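Ribulose-5-phosphate reductase 1 (Staphylococcus aureus, PDB 6XHK) catalyses the NADPH-dependent reduction of D-ribulose 5-phosphate to D-ribitol 5-phosphate, a step in making the poly(ribitol phosphate) wall teichoic acid. Local coordinates at residues A[163-168]-A[222-227]; A[241-246]-A[267-272]; A[305-310]-A[330-335]. All blocks are in the same frame, centred on the assembly; numbering follows the deposited sequence.

Interaction 1 of 3, residues A[163-168]-A[222-227]; sequences NKNTFG and TFDHAF
In the parallel sheet of the Rossmann-type nucleotide-binding domain, Phe167 and Gly168 of strand 166-170 run beside His225 and Ala226 of strand 225-228, the two central neighbours in the strand order 3-2-1-4-5-6. Gly168 N donates to His225 O at 2.9 Å, and Gly168 O receives Phe227 N at the same length. At the start of the ladder Asp224 N, not His225 N, bonds Thr166 O (3.2 Å), so the pattern is irregular there. With no side chain on Gly168, the Phe223 ring lies near its backbone.

The face of the sheet that carries Phe167, His225 and Phe227 packs against Phe156 and helix 174-186. Phe167 and Phe227 lie side by side and point the same way, Phe167 CD1 sitting 3.9 Å from Phe227 CE2 at the edge of the Phe227 ring, while His225 CB approaches Phe167 CD1 obliquely (3.8 Å).

At the outer end the carboxylate of Asp224 turns to the loop entering strand 166-170. A chi1 of 45° sets its CG between backbone N and carbonyl carbon, bringing it there. OD1 takes a weak bond from Thr166 N; Asn165 ND2 lies very close to Asp224 OD2, a doubtful length, with amide and carboxylate planes only 19° apart.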
loop_
_atom_site.group_PDB
_atom_site.type_symbol
_atom_site.label_atom_id
_atom_site.label_comp_id
_atom_site.label_asym_id
_atom_site.label_seq_id
_atom_site.Cartn_x
_atom_site.Cartn_y
_atom_site.Cartn_z
ATOM N N ASN A 163 10.558 22.390 2.841
ATOM C CA ASN A 163 9.388 22.513 3.699
ATOM C C ASN A 163 8.742 23.875 3.434
ATOM O O ASN A 163 8.004 24.405 4.272
ATOM C CB ASN A 163 9.787 22.323 5.174
ATOM N N LYS A 164 9.042 24.445 2.258
ATOM C CA LYS A 164 8.454 25.681 1.745
ATOM C C LYS A 164 7.549 25.442 0.539
ATOM O O LYS A 164 6.964 26.397 0.020
ATOM C CB LYS A 164 9.563 26.673 1.365
ATOM N N ASN A 165 7.410 24.196 0.085
ATOM C CA ASN A 165 6.479 23.880 -0.993
ATOM C C ASN A 165 5.059 23.790 -0.439
ATOM O O ASN A 165 4.778 24.175 0.696
ATOM C CB ASN A 165 6.904 22.603 -1.723
ATOM C CG ASN A 165 8.151 22.800 -2.581
ATOM O OD1 ASN A 165 9.262 22.939 -2.074
ATOM N ND2 ASN A 165 7.961 22.829 -3.898
ATOM N N THR A 166 4.136 23.309 -1.268
ATOM C CA THR A 166 2.731 23.167 -0.884
ATOM C C THR A 166 2.125 22.027 -1.686
ATOM O O THR A 166 1.972 22.143 -2.900
ATOM C CB THR A 166 1.955 24.446 -1.126
ATOM O OG1 THR A 166 2.495 25.481 -0.299
ATOM C CG2 THR A 166 0.466 24.231 -0.838
ATOM N N PHE A 167 1.739 20.954 -1.011
ATOM C CA PHE A 167 1.291 19.743 -1.680
ATOM C C PHE A 167 -0.233 19.634 -1.739
ATOM O O PHE A 167 -0.949 20.137 -0.871
ATOM C CB PHE A 167 1.880 18.526 -0.980
ATOM C CG PHE A 167 3.370 18.566 -0.859
ATOM C CD1 PHE A 167 4.167 18.020 -1.860
ATOM C CD2 PHE A 167 3.979 19.102 0.261
ATOM C CE1 PHE A 167 5.549 18.031 -1.759
ATOM C CE2 PHE A 167 5.362 19.116 0.376
ATOM C CZ PHE A 167 6.148 18.583 -0.634
ATOM N N GLY A 168 -0.722 18.987 -2.794
ATOM C CA GLY A 168 -2.108 18.565 -2.869
ATOM C C GLY A 168 -2.184 17.058 -3.034
ATOM O O GLY A 168 -1.312 16.446 -3.650
ATOM N N THR A 222 -4.268 27.188 -4.522
ATOM C CA THR A 222 -3.090 26.922 -5.332
ATOM C C THR A 222 -2.072 26.073 -4.580
ATOM O O THR A 222 -2.000 26.103 -3.349
ATOM C CB THR A 222 -2.444 28.228 -5.787
ATOM O OG1 THR A 222 -1.420 27.924 -6.739
ATOM C CG2 THR A 222 -1.845 28.980 -4.589
ATOM N N PHE A 223 -1.263 25.351 -5.359
ATOM C CA PHE A 223 -0.255 24.414 -4.874
ATOM C C PHE A 223 0.678 24.087 -6.034
ATOM O O PHE A 223 0.309 24.248 -7.201
ATOM C CB PHE A 223 -0.895 23.125 -4.357
ATOM C CG PHE A 223 -1.858 22.497 -5.332
ATOM C CD1 PHE A 223 -3.200 22.851 -5.340
ATOM C CD2 PHE A 223 -1.408 21.540 -6.243
ATOM C CE1 PHE A 223 -4.071 22.259 -6.238
ATOM C CE2 PHE A 223 -2.271 20.952 -7.140
ATOM C CZ PHE A 223 -3.604 21.309 -7.141
ATOM N N ASP A 224 1.879 23.584 -5.711
ATOM C CA ASP A 224 2.885 23.340 -6.740
ATOM C C ASP A 224 3.211 21.877 -7.015
ATOM O O ASP A 224 3.854 21.596 -8.034
ATOM C CB ASP A 224 4.199 24.090 -6.428
ATOM C CG ASP A 224 4.637 23.975 -4.983
ATOM O OD1 ASP A 224 3.780 24.107 -4.084
ATOM O OD2 ASP A 224 5.842 23.733 -4.747
ATOM N N HIS A 225 2.800 20.945 -6.162
ATOM C CA HIS A 225 3.111 19.533 -6.366
ATOM C C HIS A 225 1.897 18.730 -5.919
ATOM O O HIS A 225 1.282 19.056 -4.899
ATOM C CB HIS A 225 4.330 19.093 -5.547
ATOM C CG HIS A 225 5.647 19.409 -6.179
ATOM N ND1 HIS A 225 6.042 20.694 -6.472
ATOM C CD2 HIS A 225 6.665 18.607 -6.563
ATOM C CE1 HIS A 225 7.242 20.674 -7.020
ATOM N NE2 HIS A 225 7.644 19.417 -7.089
ATOM N N ALA A 226 1.553 17.674 -6.652
ATOM C CA ALA A 226 0.332 16.947 -6.319
ATOM C C ALA A 226 0.541 15.452 -6.474
ATOM O O ALA A 226 1.465 15.006 -7.159
ATOM C CB ALA A 226 -0.850 17.411 -7.166
ATOM N N PHE A 227 -0.337 14.689 -5.802
ATOM C CA PHE A 227 -0.300 13.225 -5.735
ATOM C C PHE A 227 -1.684 12.695 -6.059
ATOM O O PHE A 227 -2.657 13.062 -5.395
ATOM C CB PHE A 227 0.113 12.746 -4.355
ATOM C CG PHE A 227 1.520 13.007 -4.050
ATOM C CD1 PHE A 227 2.489 12.080 -4.362
ATOM C CD2 PHE A 227 1.891 14.198 -3.450
ATOM C CE1 PHE A 227 3.825 12.321 -4.077
ATOM C CE2 PHE A 227 3.225 14.461 -3.167
ATOM C CZ PHE A 227 4.200 13.517 -3.480
#

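Interaction 2 of 3, residues A[241-246]-A[267-272]; sequences QMIDYI and RLVLEK
The end of helix 232-245 meets helix 266-272 on the outer side of the Rossmann-type domain, where Ile243, Asp244 and Ile246 face Leu268, Val269 and Lys272. The two short helical segments run roughly parallel, their axes 28° apart and 9.8 Å at closest approach.

Apolar packing centres on Ile243, which uses both branches. Its CG2, anti to the backbone N, meets Leu268 CB at 3.6 Å, and the end of the other branch, Ile243 CD1, touches Val269 CG2 at 3.9 Å. Val264 also packs on Ile243. Farther out, Leu268 CD2 comes up to the carboxylate of Asp244, the two side chains crossing at about a right angle.

The polar part is carried by one side chain. Lys272 stretches over to the C-terminal end of the neighbouring helix, extended beyond CG, and its ammonium donates to three backbone carbonyls there, Ile243 O, Asp244 O and Ile246 O. This is a favourable place for a positive charge, since the helix dipole probably makes that end slightly negative. The Asp244 carboxylate is no direct partner: its OD1 lies 6.3 Å from Lys272 NZ.

Lys272 NZ lies in the carbonyl plane of Ile243 O, 3.0 Å away, and in that of Ile246 O, at 2.8 Å. Toward Asp244 O, also 2.8 Å away, Lys272 NZ instead stands above the carbonyl plane, at a C=O...N angle of 111°.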
loop_
_atom_site.group_PDB
_atom_site.type_symbol
_atom_site.label_atom_id
_atom_site.label_comp_id
_atom_site.label_asym_id
_atom_site.label_seq_id
_atom_site.Cartn_x
_atom_site.Cartn_y
_atom_site.Cartn_z
ATOM N N GLN A 241 -8.899 17.582 -12.683
ATOM C CA GLN A 241 -8.959 18.626 -11.651
ATOM C C GLN A 241 -7.583 19.120 -11.213
ATOM O O GLN A 241 -7.347 20.330 -11.137
ATOM C CB GLN A 241 -9.740 18.150 -10.441
ATOM C CG GLN A 241 -11.004 18.902 -10.207
ATOM C CD GLN A 241 -11.719 18.401 -9.011
ATOM O OE1 GLN A 241 -11.140 17.672 -8.198
ATOM N NE2 GLN A 241 -12.970 18.822 -8.847
ATOM N N MET A 242 -6.674 18.219 -10.853
ATOM C CA MET A 242 -5.357 18.716 -10.466
ATOM C C MET A 242 -4.630 19.409 -11.620
ATOM O O MET A 242 -3.945 20.411 -11.385
ATOM C CB MET A 242 -4.511 17.609 -9.829
ATOM C CG MET A 242 -4.524 16.268 -10.504
ATOM S SD MET A 242 -4.495 14.960 -9.246
ATOM C CE MET A 242 -2.838 15.174 -8.642
ATOM N N ILE A 243 -4.793 18.942 -12.864
ATOM C CA ILE A 243 -4.257 19.696 -13.993
ATOM C C ILE A 243 -4.777 21.135 -13.948
ATOM O O ILE A 243 -4.007 22.097 -14.059
ATOM C CB ILE A 243 -4.600 18.988 -15.322
ATOM C CG1 ILE A 243 -3.682 17.788 -15.595
ATOM C CG2 ILE A 243 -4.528 19.956 -16.502
ATOM C CD1 ILE A 243 -4.142 16.932 -16.753
ATOM N N ASP A 244 -6.088 21.299 -13.723
ATOM C CA ASP A 244 -6.696 22.631 -13.781
ATOM C C ASP A 244 -6.221 23.538 -12.657
ATOM O O ASP A 244 -5.978 24.729 -12.881
ATOM C CB ASP A 244 -8.220 22.545 -13.766
ATOM C CG ASP A 244 -8.777 21.884 -15.004
ATOM O OD1 ASP A 244 -8.026 21.190 -15.716
ATOM O OD2 ASP A 244 -9.963 22.106 -15.307
ATOM N N TYR A 245 -6.087 23.010 -11.445
ATOM C CA TYR A 245 -5.832 23.870 -10.294
ATOM C C TYR A 245 -4.349 24.049 -9.964
ATOM O O TYR A 245 -4.011 24.927 -9.164
ATOM C CB TYR A 245 -6.574 23.334 -9.050
ATOM C CG TYR A 245 -8.086 23.557 -9.047
ATOM C CD1 TYR A 245 -8.944 22.650 -9.665
ATOM C CD2 TYR A 245 -8.650 24.705 -8.462
ATOM C CE1 TYR A 245 -10.314 22.854 -9.689
ATOM C CE2 TYR A 245 -10.023 24.924 -8.478
ATOM C CZ TYR A 245 -10.847 23.992 -9.099
ATOM O OH TYR A 245 -12.208 24.187 -9.126
ATOM N N ILE A 246 -3.452 23.281 -10.553
ATOM C CA ILE A 246 -2.073 23.268 -10.074
ATOM C C ILE A 246 -1.318 24.480 -10.618
ATOM O O ILE A 246 -1.531 24.912 -11.763
ATOM C CB ILE A 246 -1.380 21.931 -10.435
ATOM C CG1 ILE A 246 -0.007 21.841 -9.769
ATOM C CG2 ILE A 246 -1.266 21.723 -11.948
ATOM C CD1 ILE A 246 0.711 20.594 -10.071
ATOM N N ARG A 267 -3.780 19.785 -23.656
ATOM C CA ARG A 267 -3.631 21.205 -23.974
ATOM C C ARG A 267 -3.087 21.957 -22.772
ATOM O O ARG A 267 -2.123 22.717 -22.888
ATOM C CB ARG A 267 -4.959 21.818 -24.443
ATOM N N LEU A 268 -3.654 21.695 -21.592
ATOM C CA LEU A 268 -3.269 22.394 -20.364
ATOM C C LEU A 268 -1.940 21.923 -19.789
ATOM O O LEU A 268 -1.264 22.702 -19.109
ATOM C CB LEU A 268 -4.345 22.219 -19.297
ATOM C CG LEU A 268 -5.286 23.391 -19.067
ATOM C CD1 LEU A 268 -6.135 23.589 -20.293
ATOM C CD2 LEU A 268 -6.150 23.088 -17.889
ATOM N N VAL A 269 -1.580 20.653 -19.989
ATOM C CA VAL A 269 -0.253 20.188 -19.595
ATOM C C VAL A 269 0.811 20.956 -20.355
ATOM O O VAL A 269 1.865 21.299 -19.800
ATOM C CB VAL A 269 -0.114 18.665 -19.814
ATOM C CG1 VAL A 269 1.144 18.130 -19.137
ATOM C CG2 VAL A 269 -1.333 17.924 -19.293
ATOM N N LEU A 270 0.532 21.250 -21.631
ATOM C CA LEU A 270 1.400 22.090 -22.458
ATOM C C LEU A 270 1.392 23.547 -22.004
ATOM O O LEU A 270 2.442 24.120 -21.671
ATOM C CB LEU A 270 0.930 22.005 -23.904
ATOM C CG LEU A 270 1.239 20.661 -24.520
ATOM C CD1 LEU A 270 0.741 20.677 -25.921
ATOM C CD2 LEU A 270 2.711 20.463 -24.472
ATOM N N GLU A 271 0.208 24.176 -22.039
ATOM C CA GLU A 271 0.091 25.592 -21.719
ATOM C C GLU A 271 0.673 25.891 -20.349
ATOM O O GLU A 271 1.180 26.992 -20.123
ATOM C CB GLU A 271 -1.376 26.039 -21.802
ATOM N N LYS A 272 0.648 24.915 -19.435
ATOM C CA LYS A 272 1.099 25.128 -18.065
ATOM C C LYS A 272 2.457 24.520 -17.754
ATOM O O LYS A 272 2.986 24.779 -16.672
ATOM C CB LYS A 272 0.095 24.556 -17.078
ATOM C CG LYS A 272 -1.191 25.284 -16.902
ATOM C CD LYS A 272 -1.669 24.979 -15.500
ATOM C CE LYS A 272 -3.022 25.534 -15.191
ATOM N NZ LYS A 272 -3.403 25.076 -13.852
#

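Interaction 3 of 3, residues A[305-310]-A[330-335]; sequences ALLKGQ and TSWGKT
Leu306 and Leu307 meet Trp332 and Gly333 where two parallel strands, 308-314 and 334-339, begin side by side; with helix 318-328 between them they form a beta-alpha-beta unit. Lys308 pairs with Lys334 in the ladder.

Two consecutive carbonyls in the type I turn from Ala305 to Lys308 are satisfied across the contact. Leu306 O accepts the indole N-H of Trp332 at 2.9 Å from NE1, in a nearly straight bond (169° at the hydrogen) that keeps the acceptor close to the ring plane. With chi1 at 164°, CG of Trp332 stands anti to the backbone N and the indole swings over the turn. Leu307 O receives Lys334 N, also at 2.9 Å. Lys334 O in turn accepts Gly309 N over 2.7 Å, in its carbonyl plane, so the backbone of Lys334 is held on both its N-H and its C=O.

Packing fixes the same indole from another direction: Leu307 CD2 lies over one face, toward the rim of the ring, 3.9 Å from Trp332 CZ2. His204 stacks on the indole too. Gly333, which has no side chain, passes close beside Leu307 O.

The Lys334 side chain bends at chi2 and chi3 and leads away from strand 308-314. Its NZ makes a salt bridge with Glu65 OE1, a predicted ligand of the catalytic zinc, and bonds to Ile37 O and to the hydroxyl of the modified cysteine at position 38. Thr335 OG1 bonds Asp327, and Lys308 NZ bonds Ser138. The chemistry thus implies a division of labour: the backbone of Lys334 is held by the turn and the start of the neighbouring strand, while its ammonium, held by Glu65 OE1, Ile37 O and the modified residue, links the strand to the predicted zinc site.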
loop_
_atom_site.group_PDB
_atom_site.type_symbol
_atom_site.label_atom_id
_atom_site.label_comp_id
_atom_site.label_asym_id
_atom_site.label_seq_id
_atom_site.Cartn_x
_atom_site.Cartn_y
_atom_site.Cartn_z
ATOM N N ALA A 305 -1.973 3.556 12.640
ATOM C CA ALA A 305 -2.906 2.703 13.351
ATOM C C ALA A 305 -4.359 3.079 13.063
ATOM O O ALA A 305 -5.233 2.201 13.056
ATOM C CB ALA A 305 -2.598 2.775 14.834
ATOM N N LEU A 306 -4.638 4.368 12.800
ATOM C CA LEU A 306 -5.985 4.807 12.437
ATOM C C LEU A 306 -6.494 4.198 11.142
ATOM O O LEU A 306 -7.699 4.307 10.878
ATOM C CB LEU A 306 -6.059 6.331 12.340
ATOM C CG LEU A 306 -6.338 7.050 13.650
ATOM C CD1 LEU A 306 -7.644 6.514 14.222
ATOM C CD2 LEU A 306 -5.201 6.857 14.651
ATOM N N LEU A 307 -5.624 3.568 10.344
ATOM C CA LEU A 307 -6.048 2.865 9.140
ATOM C C LEU A 307 -6.485 1.438 9.397
ATOM O O LEU A 307 -7.239 0.889 8.583
ATOM C CB LEU A 307 -4.930 2.802 8.105
ATOM C CG LEU A 307 -5.008 3.755 6.925
ATOM C CD1 LEU A 307 -3.706 3.651 6.163
ATOM C CD2 LEU A 307 -6.212 3.490 6.032
ATOM N N LYS A 308 -5.988 0.812 10.472
ATOM C CA LYS A 308 -6.374 -0.554 10.813
ATOM C C LYS A 308 -7.884 -0.603 10.968
ATOM O O LYS A 308 -8.434 -0.036 11.917
ATOM C CB LYS A 308 -5.680 -1.033 12.096
ATOM C CG LYS A 308 -6.021 -2.476 12.540
ATOM C CD LYS A 308 -5.254 -2.809 13.824
ATOM C CE LYS A 308 -5.565 -4.173 14.407
ATOM N NZ LYS A 308 -4.933 -4.279 15.748
ATOM N N GLY A 309 -8.556 -1.237 10.014
ATOM C CA GLY A 309 -9.988 -1.411 10.086
ATOM C C GLY A 309 -10.345 -2.565 10.994
ATOM O O GLY A 309 -10.237 -2.448 12.217
ATOM N N GLN A 310 -10.747 -3.691 10.415
ATOM C CA GLN A 310 -11.114 -4.869 11.183
ATOM C C GLN A 310 -10.016 -5.932 11.104
ATOM O O GLN A 310 -9.304 -6.034 10.104
ATOM C CB GLN A 310 -12.458 -5.407 10.683
ATOM C CG GLN A 310 -13.306 -6.059 11.772
ATOM C CD GLN A 310 -14.749 -6.288 11.348
ATOM O OE1 GLN A 310 -15.180 -5.847 10.276
ATOM N NE2 GLN A 310 -15.488 -7.024 12.169
ATOM N N THR A 330 -16.335 -3.013 3.648
ATOM C CA THR A 330 -15.687 -2.052 4.536
ATOM C C THR A 330 -15.639 -0.663 3.909
ATOM O O THR A 330 -15.299 -0.501 2.732
ATOM C CB THR A 330 -14.263 -2.513 4.875
ATOM O OG1 THR A 330 -14.326 -3.702 5.671
ATOM C CG2 THR A 330 -13.505 -1.443 5.664
ATOM N N SER A 331 -15.973 0.343 4.717
ATOM C CA SER A 331 -15.944 1.735 4.268
ATOM C C SER A 331 -14.520 2.285 4.268
ATOM O O SER A 331 -13.967 2.621 3.218
ATOM C CB SER A 331 -16.862 2.575 5.165
ATOM O OG SER A 331 -16.707 2.226 6.544
ATOM N N TRP A 332 -13.917 2.353 5.453
ATOM C CA TRP A 332 -12.624 2.970 5.695
ATOM C C TRP A 332 -11.642 1.917 6.190
ATOM O O TRP A 332 -12.019 1.003 6.935
ATOM C CB TRP A 332 -12.746 4.080 6.750
ATOM C CG TRP A 332 -11.439 4.521 7.356
ATOM C CD1 TRP A 332 -10.922 4.133 8.550
ATOM C CD2 TRP A 332 -10.517 5.483 6.813
ATOM N NE1 TRP A 332 -9.716 4.757 8.774
ATOM C CE2 TRP A 332 -9.448 5.597 7.727
ATOM C CE3 TRP A 332 -10.488 6.250 5.640
ATOM C CZ2 TRP A 332 -8.362 6.447 7.506
ATOM C CZ3 TRP A 332 -9.414 7.095 5.428
ATOM C CH2 TRP A 332 -8.364 7.187 6.356
ATOM N N GLY A 333 -10.383 2.056 5.786
ATOM C CA GLY A 333 -9.302 1.317 6.398
ATOM C C GLY A 333 -8.979 0.000 5.714
ATOM O O GLY A 333 -9.652 -0.454 4.781
ATOM N N LYS A 334 -7.905 -0.612 6.213
ATOM C CA LYS A 334 -7.390 -1.910 5.792
ATOM C C LYS A 334 -7.898 -3.024 6.706
ATOM O O LYS A 334 -8.060 -2.829 7.912
ATOM C CB LYS A 334 -5.857 -1.879 5.817
ATOM C CG LYS A 334 -5.179 -0.866 4.874
ATOM C CD LYS A 334 -5.324 -1.268 3.422
ATOM C CE LYS A 334 -4.322 -2.361 3.106
ATOM N NZ LYS A 334 -4.397 -2.875 1.713
ATOM N N THR A 335 -8.142 -4.200 6.122
ATOM C CA THR A 335 -8.522 -5.411 6.863
ATOM C C THR A 335 -7.307 -6.295 7.151
ATOM O O THR A 335 -6.680 -6.817 6.222
ATOM C CB THR A 335 -9.573 -6.216 6.089
ATOM O OG1 THR A 335 -10.667 -5.367 5.705
ATOM C CG2 THR A 335 -10.026 -7.477 6.835
#

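In the fold
Interactions 1 and 2 belong to the same Rossmann-type domain and touch: strand 225-228 runs on in the chain to helix 232-245, and Met242 packs on Ala226. Interaction 1 joins central strands by backbone bonds and is partly buried, with its phenylalanines and Gly168 inside and its Asn165/Asp224 end nearer the surface. Interaction 2 lies farther out, between helices, and relies on aliphatic packing plus one lysine bonded to the carbonyls at a helix end. Interaction 3 stands apart, its centre about 27 Å from that of interaction 1 and 34 Å from that of interaction 2. It too pairs parallel strands, but in a mixed sheet, and it alone reaches the predicted zinc site.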